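Local coordinates for Lin1840 protein (Listeria innocua serovar 6a, PDB 4ZOD) that probably catalyses the hydrolysis of terminal, non-reducing beta-D-glucosyl residues with release of beta-D-glucose, as a family 3 glycoside hydrolase, at residues 236-241 and 268-273. The protein carries 1 engineered substitution. Sequence-based numbering, arbitrary orientation.
Sequences TAFNVV and ISDWGA. With BGC (beta-D-glucopyranose), chain L.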
# COMPACT_ATOMS: atom_id res chain seq x y z
N THR B 236 -6.71 12.80 -18.57
CA THR B 236 -7.19 12.28 -17.33
C THR B 236 -6.58 10.90 -17.05
O THR B 236 -6.07 10.20 -17.97
CB THR B 236 -8.74 12.17 -17.31
OG1 THR B 236 -9.18 11.13 -18.18
CG2 THR B 236 -9.43 13.51 -17.69
N ALA B 237 -6.69 10.48 -15.77
CA ALA B 237 -6.27 9.18 -15.34
C ALA B 237 -7.44 8.19 -15.26
O ALA B 237 -8.57 8.58 -15.01
CB ALA B 237 -5.63 9.32 -13.98
N PHE B 238 -7.12 6.91 -15.37
CA PHE B 238 -8.08 5.82 -15.16
C PHE B 238 -8.61 5.59 -13.73
O PHE B 238 -9.73 5.08 -13.54
CB PHE B 238 -7.46 4.51 -15.63
CG PHE B 238 -7.39 4.35 -17.14
CD1 PHE B 238 -8.53 4.48 -17.92
CD2 PHE B 238 -6.22 3.92 -17.75
CE1 PHE B 238 -8.51 4.28 -19.31
CE2 PHE B 238 -6.18 3.69 -19.12
CZ PHE B 238 -7.32 3.89 -19.91
N ASN B 239 -7.78 5.92 -12.75
CA ASN B 239 -8.11 5.68 -11.32
C ASN B 239 -9.08 6.66 -10.66
O ASN B 239 -9.17 7.81 -11.07
CB ASN B 239 -6.84 5.69 -10.49
CG ASN B 239 -6.00 6.94 -10.71
OD1 ASN B 239 -5.37 7.09 -11.79
ND2 ASN B 239 -5.96 7.84 -9.71
N VAL B 240 -9.72 6.20 -9.59
CA VAL B 240 -10.32 7.11 -8.66
C VAL B 240 -9.23 7.99 -8.02
O VAL B 240 -8.11 7.58 -7.84
CB VAL B 240 -11.12 6.42 -7.58
CG1 VAL B 240 -12.32 5.69 -8.14
CG2 VAL B 240 -10.27 5.44 -6.74
N VAL B 241 -9.60 9.22 -7.72
CA VAL B 241 -8.91 10.05 -6.81
C VAL B 241 -9.89 10.34 -5.69
O VAL B 241 -10.93 10.95 -5.91
CB VAL B 241 -8.47 11.36 -7.43
CG1 VAL B 241 -7.91 12.31 -6.35
CG2 VAL B 241 -7.43 11.08 -8.51
N ILE B 268 -8.06 15.85 -22.32
CA ILE B 268 -8.45 14.66 -23.05
C ILE B 268 -8.63 13.46 -22.12
O ILE B 268 -7.85 13.26 -21.20
CB ILE B 268 -7.44 14.34 -24.20
CG1 ILE B 268 -7.97 13.21 -25.11
CG2 ILE B 268 -6.03 14.05 -23.71
CD1 ILE B 268 -7.11 12.96 -26.33
N SER B 269 -9.70 12.71 -22.33
CA SER B 269 -9.94 11.54 -21.52
C SER B 269 -8.88 10.52 -21.90
O SER B 269 -8.34 10.51 -23.03
CB SER B 269 -11.30 10.96 -21.74
OG SER B 269 -11.33 10.08 -22.87
N ASP B 270 -8.54 9.68 -20.95
CA ASP B 270 -7.74 8.54 -21.32
C ASP B 270 -8.70 7.64 -22.13
O ASP B 270 -9.88 7.91 -22.24
CB ASP B 270 -7.09 7.84 -20.07
CG ASP B 270 -5.84 7.00 -20.44
OD1 ASP B 270 -5.70 6.65 -21.64
OD2 ASP B 270 -5.01 6.68 -19.58
N TRP B 271 -8.18 6.55 -22.65
CA TRP B 271 -8.93 5.68 -23.53
C TRP B 271 -10.17 5.10 -22.90
O TRP B 271 -10.09 4.20 -22.08
CB TRP B 271 -8.03 4.56 -24.06
CG TRP B 271 -8.75 3.70 -25.03
CD1 TRP B 271 -9.79 2.87 -24.76
CD2 TRP B 271 -8.52 3.60 -26.42
NE1 TRP B 271 -10.22 2.27 -25.88
CE2 TRP B 271 -9.45 2.68 -26.93
CE3 TRP B 271 -7.64 4.21 -27.30
CZ2 TRP B 271 -9.52 2.33 -28.28
CZ3 TRP B 271 -7.70 3.86 -28.66
CH2 TRP B 271 -8.65 2.92 -29.13
N GLY B 272 -11.33 5.58 -23.33
CA GLY B 272 -12.58 5.03 -22.85
C GLY B 272 -12.83 5.39 -21.41
O GLY B 272 -13.80 4.93 -20.82
N ALA B 273 -12.02 6.28 -20.85
CA ALA B 273 -12.16 6.60 -19.44
C ALA B 273 -13.51 7.29 -19.11
O ALA B 273 -14.04 7.13 -17.99
CB ALA B 273 -11.00 7.47 -18.98
C2 BGC L . -3.03 4.79 -21.98
C3 BGC L . -2.46 6.13 -22.39
C4 BGC L . -2.30 6.16 -23.93
C5 BGC L . -3.64 5.85 -24.57
C6 BGC L . -3.82 5.96 -26.10
C1 BGC L . -4.24 4.42 -22.83
O1 BGC L . -4.55 3.09 -22.53
O2 BGC L . -3.38 4.84 -20.59
O3 BGC L . -1.28 6.40 -21.62
O4 BGC L . -1.88 7.45 -24.31
O5 BGC L . -3.90 4.51 -24.22
O6 BGC L . -2.81 5.20 -26.76
O HOH W 1 -4.65 6.88 -16.97
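T236 N donates to I268 O at 2.9 Å, near the C-terminal ends of the parallel strands 233-236 and 266-268, and beyond this bond 268-273 curls into a type II beta turn from D270 to A273. T236 adds a side-chain bond to the pairing. Its OG1 accepts from D270 N at 3.2 Å; the same hydroxyl is hydrogen-bonded to T247.

The main side-chain pair is F238 with D270. The carboxylate is stacked on one face of the ring, the two planes 17° apart. D270 OD2 sits over the rim of that face, 3.2 Å from F238 CE2. D270 CB also lies over this face in a CH-pi contact. At the ring edge, W271 O lies in plane, 3.2 Å from F238 CE1. A273 CB meets F238 CD1 obliquely at 4.0 Å.

The carboxylate is held at both oxygens. A water that accepts from F238 N donates to D270 OD2. W271 N donates to D270 OD1 on its anti side, 26° out of plane. The D270 side chain leaves with CG opposite its own backbone N (chi1 -158°), which carries the carboxylate toward the bound glucose. Glucose O2 donates to D270 OD2 at 2.7 Å, and D270 OD1 is 2.9 Å from glucose C1, the anomeric carbon. This is consistent with D270 being the catalytic nucleophile, as in other family 3 beta-glucosidases. D91, R149, K191, H192 and E473 bind the same sugar.

The contact forms part of the active-site end of the TIM-barrel-like domain. Strand 233-236 enters the first segment and strand 266-268 the second. H192 of strand 187-193 packs against D270. E276 of helix 273-276 and R572 of the second subunit pack on F238.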